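Arginine decarboxylase, A207R protein (Paramecium bursaria Chlorella virus 1, PDB 2NVA) decarboxylates arginine to agmatine with pyridoxal 5'-phosphate as cofactor, and belongs to the eukaryotic ornithine decarboxylase-like family. Local coordinates at residues Asp154-Leu166 / Glu196-Pro208. Sequence-based numbering, arbitrary orientation.
Sequences DEIRHLLEYAKQL and EAFNEAISVGHKP
One face of the Arg157 guanidinium is covered by CG2 of Val204, lying over its centre, while at the edge NH1 meets OE2 of Glu200 and the hydroxyl of Ser203. The other flat group, the His206 ring, carries Lys164 CD over one face, offset toward the rim, and the NE2 edge of the ring points at Leu160 O. Both belong to the contact between two neighbouring outer helices of the TIM barrel, 156-165 and 184-204, which run in roughly the same direction at a crossing angle of -38°; the β-strand 170-174 lies between them in the chain, as expected of the (βα)8 repeat.

Here an apolar seam is bordered by a polar margin. Leu160 enters a hole formed by Ala197, Glu200, Ala201 and Val204, with its CD1 3.9 Å from Ala201 CB, and also leans on Val170 of strand 170-174. Val204 returns the knob among Arg157, Leu160, Glu161 and Lys164. Along the margin, Arg157 leaves its helix with CG anti to the backbone N (chi1 -164°) and its chain extended, which carries NH1 to Glu200 OE2 (2.9 Å) and Ser203 OG (3.1 Å), both acceptors close to the guanidinium plane. NE reaches Glu161 OE1 on its own helix less squarely, from above the carboxylate plane; with Glu200 this makes a salt-bridge network that should restrain the group's rotation.

Helix 184-204 ends in a Schellman motif with Gly205 as the C-prime residue. A bend at chi2 (78°) lays the Lys164 chain across the His206 ring and brings NZ to Gly205 O (2.8 Å), arriving from above the carbonyl plane. Just beyond, His206 NE2 donates to Leu160 O at 2.9 Å, nearly straight at 173°, from the face of that carbonyl opposite to the one used by Lys164 N.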
loop_
_atom_site.group_PDB
_atom_site.type_symbol
_atom_site.label_atom_id
_atom_site.label_comp_id
_atom_site.label_asym_id
_atom_site.label_seq_id
_atom_site.Cartn_x
_atom_site.Cartn_y
_atom_site.Cartn_z
ATOM N N ASP A 154 12.710 -10.079 30.477
ATOM C CA ASP A 154 13.396 -11.280 30.922
ATOM C C ASP A 154 14.605 -11.707 30.071
ATOM O O ASP A 154 15.345 -12.603 30.459
ATOM C CB ASP A 154 12.409 -12.432 31.106
ATOM C CG ASP A 154 11.762 -12.891 29.806
ATOM O OD1 ASP A 154 10.773 -13.642 29.900
ATOM O OD2 ASP A 154 12.208 -12.545 28.688
ATOM N N GLU A 155 14.808 -11.080 28.920
ATOM C CA GLU A 155 15.972 -11.429 28.117
ATOM C C GLU A 155 17.025 -10.323 28.047
ATOM O O GLU A 155 18.042 -10.495 27.377
ATOM C CB GLU A 155 15.562 -11.863 26.719
ATOM C CG GLU A 155 14.613 -10.918 26.087
ATOM C CD GLU A 155 14.140 -11.331 24.698
ATOM O OE1 GLU A 155 14.606 -12.366 24.149
ATOM O OE2 GLU A 155 13.300 -10.594 24.152
ATOM N N ILE A 156 16.772 -9.203 28.721
ATOM C CA ILE A 156 17.701 -8.066 28.704
ATOM C C ILE A 156 19.116 -8.486 29.126
ATOM O O ILE A 156 20.080 -8.263 28.380
ATOM C CB ILE A 156 17.201 -6.855 29.589
ATOM C CG1 ILE A 156 15.871 -6.251 29.069
ATOM C CG2 ILE A 156 18.264 -5.747 29.672
ATOM C CD1 ILE A 156 15.842 -6.185 27.546
ATOM N N ARG A 157 19.243 -9.094 30.312
ATOM C CA ARG A 157 20.572 -9.480 30.801
ATOM C C ARG A 157 21.277 -10.470 29.868
ATOM O O ARG A 157 22.461 -10.309 29.564
ATOM C CB ARG A 157 20.548 -9.998 32.247
ATOM C CG ARG A 157 21.964 -9.997 32.805
ATOM C CD ARG A 157 22.117 -10.465 34.233
ATOM N NE ARG A 157 23.546 -10.488 34.548
ATOM C CZ ARG A 157 24.242 -9.463 35.038
ATOM N NH1 ARG A 157 23.651 -8.305 35.309
ATOM N NH2 ARG A 157 25.539 -9.610 35.282
ATOM N N HIS A 158 20.541 -11.481 29.413
ATOM C CA HIS A 158 21.074 -12.476 28.490
ATOM C C HIS A 158 21.649 -11.837 27.224
ATOM O O HIS A 158 22.761 -12.170 26.810
ATOM C CB HIS A 158 19.994 -13.503 28.102
ATOM C CG HIS A 158 20.374 -14.350 26.921
ATOM N ND1 HIS A 158 21.275 -15.390 27.010
ATOM C CD2 HIS A 158 19.996 -14.285 25.620
ATOM C CE1 HIS A 158 21.431 -15.934 25.816
ATOM N NE2 HIS A 158 20.668 -15.283 24.957
ATOM N N LEU A 159 20.888 -10.933 26.615
ATOM C CA LEU A 159 21.311 -10.276 25.373
ATOM C C LEU A 159 22.561 -9.420 25.576
ATOM O O LEU A 159 23.447 -9.393 24.732
ATOM C CB LEU A 159 20.179 -9.426 24.807
ATOM C CG LEU A 159 19.023 -10.199 24.166
ATOM C CD1 LEU A 159 17.941 -9.222 23.762
ATOM C CD2 LEU A 159 19.475 -11.017 22.952
ATOM N N LEU A 160 22.621 -8.747 26.716
ATOM C CA LEU A 160 23.770 -7.915 27.058
ATOM C C LEU A 160 25.007 -8.766 27.309
ATOM O O LEU A 160 26.113 -8.373 26.940
ATOM C CB LEU A 160 23.459 -7.023 28.266
ATOM C CG LEU A 160 22.381 -5.948 28.018
ATOM C CD1 LEU A 160 21.883 -5.377 29.326
ATOM C CD2 LEU A 160 22.903 -4.830 27.117
ATOM N N GLU A 161 24.810 -9.926 27.928
ATOM C CA GLU A 161 25.906 -10.859 28.189
ATOM C C GLU A 161 26.420 -11.466 26.904
ATOM O O GLU A 161 27.620 -11.645 26.730
ATOM C CB GLU A 161 25.452 -11.954 29.146
ATOM C CG GLU A 161 25.349 -11.480 30.584
ATOM C CD GLU A 161 24.755 -12.525 31.528
ATOM O OE1 GLU A 161 25.065 -12.462 32.741
ATOM O OE2 GLU A 161 23.973 -13.402 31.072
ATOM N N TYR A 162 25.498 -11.777 25.999
ATOM C CA TYR A 162 25.861 -12.323 24.699
ATOM C C TYR A 162 26.656 -11.311 23.883
ATOM O O TYR A 162 27.632 -11.674 23.213
ATOM C CB TYR A 162 24.617 -12.789 23.945
ATOM C CG TYR A 162 24.920 -13.729 22.795
ATOM C CD1 TYR A 162 25.416 -15.017 23.022
ATOM C CD2 TYR A 162 24.713 -13.328 21.482
ATOM C CE1 TYR A 162 25.699 -15.875 21.955
ATOM C CE2 TYR A 162 24.967 -14.171 20.418
ATOM C CZ TYR A 162 25.444 -15.437 20.654
ATOM O OH TYR A 162 25.713 -16.262 19.593
ATOM N N ALA A 163 26.243 -10.050 23.932
ATOM C CA ALA A 163 26.999 -9.002 23.268
ATOM C C ALA A 163 28.418 -8.919 23.845
ATOM O O ALA A 163 29.381 -8.874 23.095
ATOM C CB ALA A 163 26.278 -7.672 23.383
ATOM N N LYS A 164 28.536 -8.922 25.174
ATOM C CA LYS A 164 29.849 -8.870 25.854
ATOM C C LYS A 164 30.744 -10.027 25.398
ATOM O O LYS A 164 31.923 -9.837 25.075
ATOM C CB LYS A 164 29.659 -8.911 27.387
ATOM C CG LYS A 164 30.926 -8.607 28.208
ATOM C CD LYS A 164 31.221 -7.098 28.249
ATOM C CE LYS A 164 32.611 -6.831 28.818
ATOM N NZ LYS A 164 32.939 -5.377 28.744
ATOM N N GLN A 165 30.157 -11.226 25.361
ATOM C CA GLN A 165 30.875 -12.431 24.957
ATOM C C GLN A 165 31.433 -12.322 23.534
ATOM O O GLN A 165 32.518 -12.840 23.254
ATOM C CB GLN A 165 29.965 -13.651 25.069
ATOM C CG GLN A 165 30.522 -14.858 24.356
ATOM C CD GLN A 165 29.704 -16.108 24.538
ATOM O OE1 GLN A 165 30.132 -17.187 24.107
ATOM N NE2 GLN A 165 28.536 -15.997 25.184
ATOM N N LEU A 166 30.684 -11.663 22.647
ATOM C CA LEU A 166 31.103 -11.469 21.253
ATOM C C LEU A 166 31.922 -10.192 21.021
ATOM O O LEU A 166 32.177 -9.825 19.872
ATOM C CB LEU A 166 29.891 -11.502 20.309
ATOM C CG LEU A 166 29.106 -12.811 20.170
ATOM C CD1 LEU A 166 27.926 -12.606 19.219
ATOM C CD2 LEU A 166 29.993 -13.956 19.696
ATOM N N GLU A 196 16.751 0.984 34.070
ATOM C CA GLU A 196 16.960 -0.343 34.636
ATOM C C GLU A 196 17.784 -1.209 33.692
ATOM O O GLU A 196 18.640 -1.972 34.137
ATOM C CB GLU A 196 15.627 -1.016 34.963
ATOM C CG GLU A 196 14.873 -0.312 36.099
ATOM C CD GLU A 196 13.428 -0.758 36.252
ATOM O OE1 GLU A 196 12.916 -1.524 35.391
ATOM O OE2 GLU A 196 12.783 -0.328 37.253
ATOM N N ALA A 197 17.522 -1.100 32.389
ATOM C CA ALA A 197 18.332 -1.815 31.397
ATOM C C ALA A 197 19.767 -1.262 31.310
ATOM O O ALA A 197 20.732 -2.015 31.150
ATOM C CB ALA A 197 17.646 -1.773 30.027
ATOM N N PHE A 198 19.886 0.057 31.410
ATOM C CA PHE A 198 21.172 0.750 31.434
ATOM C C PHE A 198 22.030 0.183 32.568
ATOM O O PHE A 198 23.225 -0.118 32.378
ATOM C CB PHE A 198 20.889 2.228 31.690
ATOM C CG PHE A 198 21.903 3.173 31.133
ATOM C CD1 PHE A 198 21.797 3.628 29.818
ATOM C CD2 PHE A 198 22.918 3.671 31.954
ATOM C CE1 PHE A 198 22.707 4.536 29.308
ATOM C CE2 PHE A 198 23.844 4.590 31.454
ATOM C CZ PHE A 198 23.718 5.023 30.113
ATOM N N ASN A 199 21.404 0.015 33.737
ATOM C CA ASN A 199 22.066 -0.522 34.922
ATOM C C ASN A 199 22.475 -1.994 34.794
ATOM O O ASN A 199 23.488 -2.400 35.375
ATOM C CB ASN A 199 21.227 -0.279 36.191
ATOM C CG ASN A 199 21.154 1.205 36.579
ATOM O OD1 ASN A 199 21.978 2.031 36.147
ATOM N ND2 ASN A 199 20.166 1.544 37.387
ATOM N N GLU A 200 21.698 -2.778 34.045
ATOM C CA GLU A 200 22.060 -4.157 33.727
ATOM C C GLU A 200 23.282 -4.202 32.811
ATOM O O GLU A 200 24.172 -5.034 33.002
ATOM C CB GLU A 200 20.909 -4.890 33.041
ATOM C CG GLU A 200 19.765 -5.225 33.953
ATOM C CD GLU A 200 19.974 -6.512 34.735
ATOM O OE1 GLU A 200 18.942 -7.109 35.129
ATOM O OE2 GLU A 200 21.130 -6.942 34.965
ATOM N N ALA A 201 23.318 -3.289 31.837
ATOM C CA ALA A 201 24.438 -3.198 30.902
ATOM C C ALA A 201 25.742 -2.862 31.623
ATOM O O ALA A 201 26.788 -3.458 31.339
ATOM C CB ALA A 201 24.145 -2.178 29.782
ATOM N N ILE A 202 25.672 -1.920 32.561
ATOM C CA ILE A 202 26.833 -1.572 33.387
ATOM C C ILE A 202 27.276 -2.800 34.209
ATOM O O ILE A 202 28.479 -3.092 34.312
ATOM C CB ILE A 202 26.540 -0.340 34.285
ATOM C CG1 ILE A 202 26.418 0.918 33.418
ATOM C CG2 ILE A 202 27.643 -0.140 35.348
ATOM C CD1 ILE A 202 25.735 2.087 34.098
ATOM N N SER A 203 26.299 -3.519 34.765
ATOM C CA SER A 203 26.545 -4.711 35.569
ATOM C C SER A 203 27.291 -5.799 34.783
ATOM O O SER A 203 28.179 -6.464 35.314
ATOM C CB SER A 203 25.231 -5.260 36.142
ATOM O OG SER A 203 25.489 -6.398 36.962
ATOM N N VAL A 204 26.922 -5.953 33.516
ATOM C CA VAL A 204 27.534 -6.916 32.601
ATOM C C VAL A 204 28.963 -6.500 32.212
ATOM O O VAL A 204 29.808 -7.359 31.930
ATOM C CB VAL A 204 26.601 -7.139 31.361
ATOM C CG1 VAL A 204 27.309 -7.838 30.213
ATOM C CG2 VAL A 204 25.364 -7.917 31.778
ATOM N N GLY A 205 29.243 -5.195 32.235
ATOM C CA GLY A 205 30.580 -4.688 31.898
ATOM C C GLY A 205 30.626 -3.726 30.716
ATOM O O GLY A 205 31.701 -3.327 30.277
ATOM N N HIS A 206 29.458 -3.368 30.190
ATOM C CA HIS A 206 29.357 -2.348 29.151
ATOM C C HIS A 206 29.468 -0.981 29.791
ATOM O O HIS A 206 29.288 -0.843 31.002
ATOM C CB HIS A 206 28.023 -2.475 28.389
ATOM C CG HIS A 206 27.881 -3.776 27.666
ATOM N ND1 HIS A 206 28.602 -4.074 26.531
ATOM C CD2 HIS A 206 27.127 -4.870 27.930
ATOM C CE1 HIS A 206 28.289 -5.289 26.118
ATOM N NE2 HIS A 206 27.401 -5.796 26.953
ATOM N N LYS A 207 29.757 0.020 28.964
ATOM C CA LYS A 207 29.872 1.415 29.394
ATOM C C LYS A 207 28.907 2.260 28.563
ATOM O O LYS A 207 29.337 3.076 27.744
ATOM C CB LYS A 207 31.323 1.901 29.268
ATOM C CG LYS A 207 32.263 1.130 30.209
ATOM C CD LYS A 207 33.713 1.632 30.186
ATOM C CE LYS A 207 34.520 0.999 29.049
ATOM N NZ LYS A 207 36.034 1.067 29.354
ATOM N N PRO A 208 27.590 2.066 28.778
ATOM C CA PRO A 208 26.613 2.756 27.933
ATOM C C PRO A 208 26.515 4.243 28.276
ATOM O O PRO A 208 26.799 4.645 29.415
ATOM C CB PRO A 208 25.297 2.047 28.273
ATOM C CG PRO A 208 25.470 1.578 29.674
ATOM C CD PRO A 208 26.935 1.223 29.797
#